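Local coordinates for protein probable amino acid aminotransferase (Mycobacterium tuberculosis, PDB 6Q1Q) that belongs to the class IV aminotransferase family and assembles with a second copy of itself, at residues L135-G140 and P210-L215; T130-L135 and I174-D179; D22-V27 and G98-S103. All blocks are in the same frame, centred on the assembly; numbering follows the deposited sequence.

Contact 1 of 3, residues L135-G140 and P210-L215; sequences LPADGG and PWYPIL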
loop_
_atom_site.group_PDB
_atom_site.type_symbol
_atom_site.label_atom_id
_atom_site.label_comp_id
_atom_site.label_asym_id
_atom_site.label_seq_id
_atom_site.Cartn_x
_atom_site.Cartn_y
_atom_site.Cartn_z
ATOM N N LEU B 135 2.221 15.203 -2.837
ATOM C CA LEU B 135 1.258 15.271 -3.920
ATOM C C LEU B 135 0.724 16.688 -4.045
ATOM O O LEU B 135 0.517 17.367 -3.035
ATOM C CB LEU B 135 0.074 14.317 -3.701
ATOM C CG LEU B 135 0.179 12.823 -4.027
ATOM C CD1 LEU B 135 1.287 12.130 -3.242
ATOM C CD2 LEU B 135 -1.163 12.145 -3.773
ATOM N N PRO B 136 0.509 17.163 -5.264
ATOM C CA PRO B 136 -0.134 18.463 -5.452
ATOM C C PRO B 136 -1.639 18.368 -5.256
ATOM O O PRO B 136 -2.239 17.293 -5.318
ATOM C CB PRO B 136 0.219 18.827 -6.897
ATOM C CG PRO B 136 0.415 17.509 -7.576
ATOM C CD PRO B 136 0.848 16.508 -6.540
ATOM N N ALA B 137 -2.245 19.530 -5.008
ATOM C CA ALA B 137 -3.675 19.585 -4.731
ATOM C C ALA B 137 -4.519 19.151 -5.925
ATOM O O ALA B 137 -5.658 18.709 -5.735
ATOM C CB ALA B 137 -4.070 20.994 -4.293
ATOM N N ASP B 138 -3.997 19.269 -7.146
ATOM C CA ASP B 138 -4.692 18.796 -8.339
ATOM C C ASP B 138 -4.501 17.305 -8.601
ATOM O O ASP B 138 -4.994 16.808 -9.620
ATOM C CB ASP B 138 -4.226 19.590 -9.567
ATOM C CG ASP B 138 -2.741 19.400 -9.868
ATOM O OD1 ASP B 138 -2.060 18.652 -9.136
ATOM O OD2 ASP B 138 -2.252 19.998 -10.850
ATOM N N GLY B 139 -3.804 16.587 -7.715
ATOM C CA GLY B 139 -3.439 15.207 -8.002
ATOM C C GLY B 139 -4.622 14.269 -8.168
ATOM O O GLY B 139 -4.578 13.341 -8.980
ATOM N N GLY B 140 -5.684 14.482 -7.389
ATOM C CA GLY B 140 -6.818 13.570 -7.438
ATOM C C GLY B 140 -7.468 13.484 -8.807
ATOM O O GLY B 140 -7.795 12.393 -9.281
ATOM N N PRO B 210 -12.715 18.118 -1.458
ATOM C CA PRO B 210 -12.814 16.671 -1.637
ATOM C C PRO B 210 -12.489 16.167 -3.031
ATOM O O PRO B 210 -12.459 14.942 -3.218
ATOM C CB PRO B 210 -14.275 16.395 -1.213
ATOM C CG PRO B 210 -15.005 17.637 -1.603
ATOM C CD PRO B 210 -14.010 18.787 -1.541
ATOM N N TRP B 211 -12.234 17.059 -3.992
ATOM C CA TRP B 211 -11.609 16.664 -5.250
ATOM C C TRP B 211 -10.098 16.526 -5.111
ATOM O O TRP B 211 -9.422 16.155 -6.080
ATOM C CB TRP B 211 -11.951 17.655 -6.375
ATOM C CG TRP B 211 -11.736 19.098 -6.018
ATOM C CD1 TRP B 211 -10.580 19.816 -6.149
ATOM C CD2 TRP B 211 -12.702 19.995 -5.455
ATOM N NE1 TRP B 211 -10.771 21.104 -5.706
ATOM C CE2 TRP B 211 -12.063 21.240 -5.274
ATOM C CE3 TRP B 211 -14.044 19.866 -5.086
ATOM C CZ2 TRP B 211 -12.723 22.347 -4.742
ATOM C CZ3 TRP B 211 -14.697 20.966 -4.557
ATOM C CH2 TRP B 211 -14.037 22.191 -4.391
ATOM N N TYR B 212 -9.565 16.841 -3.928
ATOM C CA TYR B 212 -8.171 16.601 -3.604
ATOM C C TYR B 212 -7.863 15.106 -3.592
ATOM O O TYR B 212 -8.768 14.273 -3.495
ATOM C CB TYR B 212 -7.834 17.197 -2.235
ATOM C CG TYR B 212 -7.558 18.682 -2.224
ATOM C CD1 TYR B 212 -6.918 19.277 -1.142
ATOM C CD2 TYR B 212 -7.943 19.493 -3.282
ATOM C CE1 TYR B 212 -6.659 20.631 -1.119
ATOM C CE2 TYR B 212 -7.692 20.852 -3.267
ATOM C CZ TYR B 212 -7.050 21.416 -2.182
ATOM O OH TYR B 212 -6.798 22.768 -2.157
ATOM N N PRO B 213 -6.572 14.736 -3.693
ATOM C CA PRO B 213 -6.203 13.317 -3.593
ATOM C C PRO B 213 -6.299 12.799 -2.168
ATOM O O PRO B 213 -5.284 12.459 -1.554
ATOM C CB PRO B 213 -4.755 13.298 -4.094
ATOM C CG PRO B 213 -4.238 14.651 -3.746
ATOM C CD PRO B 213 -5.396 15.586 -3.963
ATOM N N ILE B 214 -7.515 12.743 -1.625
ATOM C CA ILE B 214 -7.736 12.374 -0.235
ATOM C C ILE B 214 -8.873 11.366 -0.173
ATOM O O ILE B 214 -9.562 11.108 -1.160
ATOM C CB ILE B 214 -8.069 13.595 0.648
ATOM C CG1 ILE B 214 -9.395 14.215 0.209
ATOM C CG2 ILE B 214 -6.961 14.629 0.593
ATOM C CD1 ILE B 214 -9.849 15.369 1.085
ATOM N N LEU B 215 -9.071 10.801 1.011
ATOM C CA LEU B 215 -10.172 9.879 1.233
ATOM C C LEU B 215 -11.353 10.663 1.776
ATOM O O LEU B 215 -11.201 11.459 2.703
ATOM C CB LEU B 215 -9.768 8.778 2.219
ATOM C CG LEU B 215 -8.827 7.679 1.733
ATOM C CD1 LEU B 215 -8.417 6.775 2.883
ATOM C CD2 LEU B 215 -9.514 6.861 0.650
#
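The ring of Tyr-212 carries Ala-137 on one face. The methyl CB of Ala-137 sits 4.0 Å from the centroid of the Tyr-212 ring, shifted toward the CZ and CE2 rim. This is a CH-pi contact over the face, 24° off the ring normal. Here a type I beta turn, Pro-136 to Gly-139, packs against an inverse gamma turn centred on Pro-213. The carbonyl O of Ala-137 also approaches the tyrosine, 3.4 Å from Tyr-212 CD2. With CG beside its own backbone N (chi1 -81°), the Tyr-212 ring is turned so that one face meets Ala-137 CB.

Pro-213 is the residue most buried by the other segment. It packs against Leu-135, the turn backbone and Gly-140. Its CG lies 3.7 Å from Pro-136 O. Leu-135 CD2 meets Pro-213 CB at 3.8 Å, and the two side chains pass one another, pointing opposite ways. No hydrogen bond joins the segments; the contact is one of apolar and van der Waals packing. The polar links are made within each segment or beyond it: Gly-139 N bonds to Pro-136 O, while Ser-149 and Glu-184 hold the backbone of Ile-214 and Leu-215. Where helix 139-142 begins, the two segments run close. Gly-140 has no side chain, and its CA lies 3.9 Å from Trp-211 O.

Contact 2 of 3, residues T130-L135 and I174-D179; sequences TLDRGL and IFVSTD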
loop_
_atom_site.group_PDB
_atom_site.type_symbol
_atom_site.label_atom_id
_atom_site.label_comp_id
_atom_site.label_asym_id
_atom_site.label_seq_id
_atom_site.Cartn_x
_atom_site.Cartn_y
_atom_site.Cartn_z
ATOM N N THR B 130 2.753 18.403 11.049
ATOM C CA THR B 130 2.486 18.480 9.624
ATOM C C THR B 130 3.632 17.827 8.868
ATOM O O THR B 130 4.805 18.060 9.178
ATOM C CB THR B 130 2.310 19.929 9.174
ATOM O OG1 THR B 130 3.502 20.668 9.466
ATOM C CG2 THR B 130 1.138 20.558 9.899
ATOM N N LEU B 131 3.290 17.002 7.888
ATOM C CA LEU B 131 4.282 16.342 7.059
ATOM C C LEU B 131 3.899 16.494 5.598
ATOM O O LEU B 131 2.721 16.401 5.235
ATOM C CB LEU B 131 4.421 14.854 7.423
ATOM C CG LEU B 131 5.179 14.491 8.704
ATOM C CD1 LEU B 131 5.025 13.010 9.027
ATOM C CD2 LEU B 131 6.647 14.862 8.581
ATOM N N ASP B 132 4.903 16.741 4.765
ATOM C CA ASP B 132 4.665 16.862 3.338
ATOM C C ASP B 132 4.290 15.512 2.751
ATOM O O ASP B 132 4.959 14.504 2.999
ATOM C CB ASP B 132 5.896 17.423 2.633
ATOM C CG ASP B 132 6.100 18.897 2.910
ATOM O OD1 ASP B 132 7.266 19.326 3.040
ATOM O OD2 ASP B 132 5.091 19.628 3.011
ATOM N N ARG B 133 3.210 15.498 1.978
ATOM C CA ARG B 133 2.737 14.274 1.354
ATOM C C ARG B 133 3.412 14.005 0.018
ATOM O O ARG B 133 3.507 12.843 -0.396
ATOM C CB ARG B 133 1.214 14.343 1.174
ATOM C CG ARG B 133 0.596 13.168 0.431
ATOM C CD ARG B 133 0.702 11.886 1.245
ATOM N NE ARG B 133 0.190 10.724 0.522
ATOM C CZ ARG B 133 0.900 10.019 -0.353
ATOM N NH1 ARG B 133 2.155 10.356 -0.610
ATOM N NH2 ARG B 133 0.360 8.977 -0.968
ATOM N N GLY B 134 3.909 15.045 -0.645
ATOM C CA GLY B 134 4.484 14.921 -1.964
ATOM C C GLY B 134 3.504 15.008 -3.110
ATOM O O GLY B 134 3.935 14.974 -4.267
ATOM N N LEU B 135 2.221 15.203 -2.837
ATOM C CA LEU B 135 1.258 15.271 -3.920
ATOM C C LEU B 135 0.724 16.688 -4.045
ATOM O O LEU B 135 0.517 17.367 -3.035
ATOM C CB LEU B 135 0.074 14.317 -3.701
ATOM C CG LEU B 135 0.179 12.823 -4.027
ATOM C CD1 LEU B 135 1.287 12.130 -3.242
ATOM C CD2 LEU B 135 -1.163 12.145 -3.773
ATOM N N ILE B 174 -0.751 15.468 10.098
ATOM C CA ILE B 174 -1.570 16.158 9.110
ATOM C C ILE B 174 -0.737 16.316 7.845
ATOM O O ILE B 174 0.310 16.975 7.860
ATOM C CB ILE B 174 -2.067 17.516 9.624
ATOM C CG1 ILE B 174 -3.074 17.316 10.758
ATOM C CG2 ILE B 174 -2.689 18.306 8.489
ATOM C CD1 ILE B 174 -3.688 18.605 11.265
ATOM N N PHE B 175 -1.196 15.708 6.755
ATOM C CA PHE B 175 -0.493 15.787 5.483
ATOM C C PHE B 175 -0.723 17.137 4.815
ATOM O O PHE B 175 -1.844 17.657 4.797
ATOM C CB PHE B 175 -0.949 14.666 4.548
ATOM C CG PHE B 175 -0.268 13.350 4.801
ATOM C CD1 PHE B 175 1.115 13.258 4.807
ATOM C CD2 PHE B 175 -1.012 12.202 5.024
ATOM C CE1 PHE B 175 1.744 12.048 5.036
ATOM C CE2 PHE B 175 -0.389 10.987 5.253
ATOM C CZ PHE B 175 0.992 10.912 5.259
ATOM N N VAL B 176 0.343 17.700 4.254
ATOM C CA VAL B 176 0.281 18.942 3.494
ATOM C C VAL B 176 0.757 18.664 2.075
ATOM O O VAL B 176 1.731 17.931 1.868
ATOM C CB VAL B 176 1.127 20.052 4.152
ATOM C CG1 VAL B 176 1.061 21.338 3.336
ATOM C CG2 VAL B 176 0.663 20.294 5.579
ATOM N N SER B 177 0.058 19.242 1.101
ATOM C CA SER B 177 0.404 19.066 -0.300
ATOM C C SER B 177 1.675 19.844 -0.645
ATOM O O SER B 177 2.156 20.682 0.123
ATOM C CB SER B 177 -0.754 19.512 -1.193
ATOM O OG SER B 177 -0.933 20.918 -1.141
ATOM N N THR B 178 2.227 19.548 -1.826
ATOM C CA THR B 178 3.453 20.216 -2.253
ATOM C C THR B 178 3.252 21.715 -2.423
ATOM O O THR B 178 4.195 22.492 -2.231
ATOM C CB THR B 178 3.966 19.610 -3.559
ATOM O OG1 THR B 178 2.878 19.466 -4.479
ATOM C CG2 THR B 178 4.599 18.260 -3.308
ATOM N N ASP B 179 2.044 22.142 -2.786
ATOM C CA ASP B 179 1.729 23.558 -2.908
ATOM C C ASP B 179 1.183 24.153 -1.615
ATOM O O ASP B 179 0.651 25.270 -1.634
ATOM C CB ASP B 179 0.734 23.776 -4.053
ATOM C CG ASP B 179 -0.285 22.657 -4.161
ATOM O OD1 ASP B 179 -0.284 21.767 -3.286
ATOM O OD2 ASP B 179 -1.085 22.666 -5.119
HETATM O O HOH W 1 4.054 21.678 1.403
HETATM O O HOH W 2 4.064 17.667 0.099
#
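Leu-131 and Phe-175 pair in register where strands 126-132 and 172-176 run parallel. With helix 156-167 between them in the chain, the adjacent strands form a beta-alpha-beta crossover. That helix packs on Leu-131 and Phe-175 through Val-161. The paired part is tight. Leu-131 N donates to Ile-174 O, and Val-176 N donates to Leu-131 O at 2.9 Å. Arg-133 N closes the run on Val-176 O at 2.8 Å, the straightest of these bonds at 169°. The second subunit packs on residues 131-133, and its Trp-145 bonds to Asp-132 O through NE1.

Arg-133 meets Phe-175 on the sheet face that bears Leu-131 and the buried Phe-175. Arg-133 CD stands over the centre of the Phe-175 ring, 3.8 Å from its centroid, a CH-pi contact. The Arg-133 chain leaves with CG anti to N (chi1 175°) and bends at chi2, which lays CD on that face. Its guanidinium is farther off and adds at most a weak cation-pi attraction.

Beyond the Arg-133 N to Val-176 O bond the backbones separate, and water enters. One water donates to both Asp-132 OD2 and Ser-177 O. Another accepts from Gly-134 N and donates to Val-176 O, bridging the backbones. Exposed Thr-178 lies on this looser side, its CG2 against Gly-134 C at 3.4 Å. Thr-178 N donates to Leu-135 O at 3.0 Å from well above the carbonyl plane.

Contact 3 of 3, residues D22-V27 and G98-S103; sequences DDLAAV and GREGGS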
loop_
_atom_site.group_PDB
_atom_site.type_symbol
_atom_site.label_atom_id
_atom_site.label_comp_id
_atom_site.label_asym_id
_atom_site.label_seq_id
_atom_site.Cartn_x
_atom_site.Cartn_y
_atom_site.Cartn_z
ATOM N N ASP B 22 -1.522 -17.484 -0.632
ATOM C CA ASP B 22 -1.456 -16.761 -1.894
ATOM C C ASP B 22 -2.618 -15.788 -2.065
ATOM O O ASP B 22 -2.956 -15.424 -3.195
ATOM C CB ASP B 22 -1.398 -17.741 -3.067
ATOM C CG ASP B 22 -2.604 -18.670 -3.124
ATOM O OD1 ASP B 22 -3.427 -18.662 -2.182
ATOM O OD2 ASP B 22 -2.720 -19.422 -4.113
ATOM N N ASP B 23 -3.233 -15.355 -0.970
ATOM C CA ASP B 23 -4.310 -14.380 -1.070
ATOM C C ASP B 23 -3.732 -13.011 -1.397
ATOM O O ASP B 23 -2.793 -12.549 -0.743
ATOM C CB ASP B 23 -5.105 -14.322 0.232
ATOM C CG ASP B 23 -6.459 -13.660 0.055
ATOM O OD1 ASP B 23 -6.502 -12.437 -0.202
ATOM O OD2 ASP B 23 -7.484 -14.365 0.168
ATOM N N LEU B 24 -4.300 -12.357 -2.413
ATOM C CA LEU B 24 -3.795 -11.063 -2.855
ATOM C C LEU B 24 -3.894 -9.987 -1.782
ATOM O O LEU B 24 -3.253 -8.939 -1.919
ATOM C CB LEU B 24 -4.531 -10.633 -4.124
ATOM C CG LEU B 24 -4.168 -11.479 -5.347
ATOM C CD1 LEU B 24 -4.983 -11.080 -6.565
ATOM C CD2 LEU B 24 -2.682 -11.359 -5.633
ATOM N N ALA B 25 -4.667 -10.217 -0.718
ATOM C CA ALA B 25 -4.678 -9.272 0.392
ATOM C C ALA B 25 -3.347 -9.283 1.134
ATOM O O ALA B 25 -2.852 -8.228 1.542
ATOM C CB ALA B 25 -5.827 -9.592 1.349
ATOM N N ALA B 26 -2.758 -10.464 1.323
ATOM C CA ALA B 26 -1.489 -10.593 2.031
ATOM C C ALA B 26 -0.290 -10.443 1.105
ATOM O O ALA B 26 0.736 -9.883 1.503
ATOM C CB ALA B 26 -1.418 -11.944 2.747
ATOM N N VAL B 27 -0.391 -10.958 -0.118
ATOM C CA VAL B 27 0.742 -10.920 -1.033
ATOM C C VAL B 27 0.884 -9.545 -1.687
ATOM O O VAL B 27 2.000 -9.123 -2.014
ATOM C CB VAL B 27 0.590 -12.045 -2.073
ATOM C CG1 VAL B 27 1.538 -11.852 -3.249
ATOM C CG2 VAL B 27 0.817 -13.405 -1.413
ATOM N N GLY B 98 -8.971 -11.790 -3.967
ATOM C CA GLY B 98 -8.998 -13.234 -3.906
ATOM C C GLY B 98 -7.611 -13.840 -3.951
ATOM O O GLY B 98 -6.602 -13.202 -3.639
ATOM N N ARG B 99 -7.562 -15.093 -4.380
ATOM C CA ARG B 99 -6.302 -15.813 -4.468
ATOM C C ARG B 99 -5.705 -15.668 -5.863
ATOM O O ARG B 99 -6.405 -15.383 -6.838
ATOM C CB ARG B 99 -6.512 -17.288 -4.127
ATOM C CG ARG B 99 -7.472 -17.501 -2.967
ATOM C CD ARG B 99 -7.551 -18.959 -2.562
ATOM N NE ARG B 99 -6.247 -19.611 -2.612
ATOM C CZ ARG B 99 -6.071 -20.906 -2.853
ATOM N NH1 ARG B 99 -7.119 -21.691 -3.068
ATOM N NH2 ARG B 99 -4.848 -21.415 -2.882
ATOM N N GLU B 100 -4.388 -15.848 -5.943
ATOM C CA GLU B 100 -3.699 -15.805 -7.226
ATOM C C GLU B 100 -4.258 -16.877 -8.151
ATOM O O GLU B 100 -4.179 -18.072 -7.848
ATOM C CB GLU B 100 -2.198 -15.994 -7.028
ATOM C CG GLU B 100 -1.508 -14.814 -6.370
ATOM C CD GLU B 100 -0.001 -14.842 -6.550
ATOM O OE1 GLU B 100 0.588 -13.764 -6.780
ATOM O OE2 GLU B 100 0.592 -15.939 -6.471
ATOM N N GLY B 101 -4.827 -16.450 -9.274
ATOM C CA GLY B 101 -5.509 -17.352 -10.175
ATOM C C GLY B 101 -6.898 -17.762 -9.738
ATOM O O GLY B 101 -7.568 -18.495 -10.478
ATOM N N GLY B 102 -7.350 -17.323 -8.565
ATOM C CA GLY B 102 -8.697 -17.628 -8.133
ATOM C C GLY B 102 -9.740 -16.867 -8.926
ATOM O O GLY B 102 -9.451 -15.898 -9.630
ATOM N N SER B 103 -10.987 -17.324 -8.809
ATOM C CA SER B 103 -12.096 -16.750 -9.561
ATOM C C SER B 103 -13.146 -16.096 -8.672
ATOM O O SER B 103 -14.227 -15.747 -9.163
ATOM C CB SER B 103 -12.755 -17.824 -10.435
ATOM O OG SER B 103 -13.151 -18.942 -9.658
#
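Asp-22 and Arg-99 form a salt bridge beside a capped helix start. Arg-99 comes side-on, and its NE and NH2 both donate to Asp-22 OD1. Asp-22 OD1 lies in the guanidinium plane, 3.0 Å from Arg-99 NE, and both nitrogens reach it on the syn side. Asp-22 OD2 receives only a weak bond from NH2 in this pair. The carboxylate and guanidinium planes are turned 55° apart. A bend at chi3 (39°) of Arg-99 swings the guanidinium round to this carboxylate.

The backbones are bridged at Asp-23 and Arg-99. Glu-100 N donates to Asp-22 O at 3.1 Å. Leu-24 N donates to Gly-98 O at 2.7 Å, nearly straight at 170°. Asp-23 is the N-cap of helix 24-28. Its OD1 uses the anti lone pair to accept from Ala-25 N at 2.9 Å, and Ser-96 OG also bonds to it. Thr-106 OG1 bonds to OD2. The carbonyl O of Asp-23 accepts from both Ala-26 N and Val-27 N.

Past the bridge, a type II beta turn from Arg-99 to Gly-102 closes with Gly-102 N on Arg-99 O. Leu-24 CD2 rests on Glu-100 CG at 3.7 Å, the side chains crossing at about a right angle. Arg-92 of the second subunit makes a long, weak ion pair with Glu-100 OE1. The first amides of the helix are thus shared out: Leu-24 N to the 98-103 loop, Ala-25 N to the cap. The two-nitrogen grip on Asp-22 OD1 probably restricts rotation of the Arg-99 guanidinium.

How the contacts relate
From the N terminus, contact 3 comes first. It brings the start of helix 24-28 to the loop between strands 89-96 and 106-113, closing a loop of 70 residues at the five-stranded antiparallel sheet. Contacts 1 and 2 follow it in series. Contact 2 joins strands 126-132 and 172-176 of the mixed sheet across 38 residues. Contact 1 runs from just past strand 126-132 to the loop before helix 218-229, across 69 residues. The two cross, since their segments alternate, and they share Leu-135. Their centres are 11 Å apart. Contact 3 lies about 30 Å from contact 1, centre to centre. All three reach the second subunit, contact 1 through Leu-135 alone.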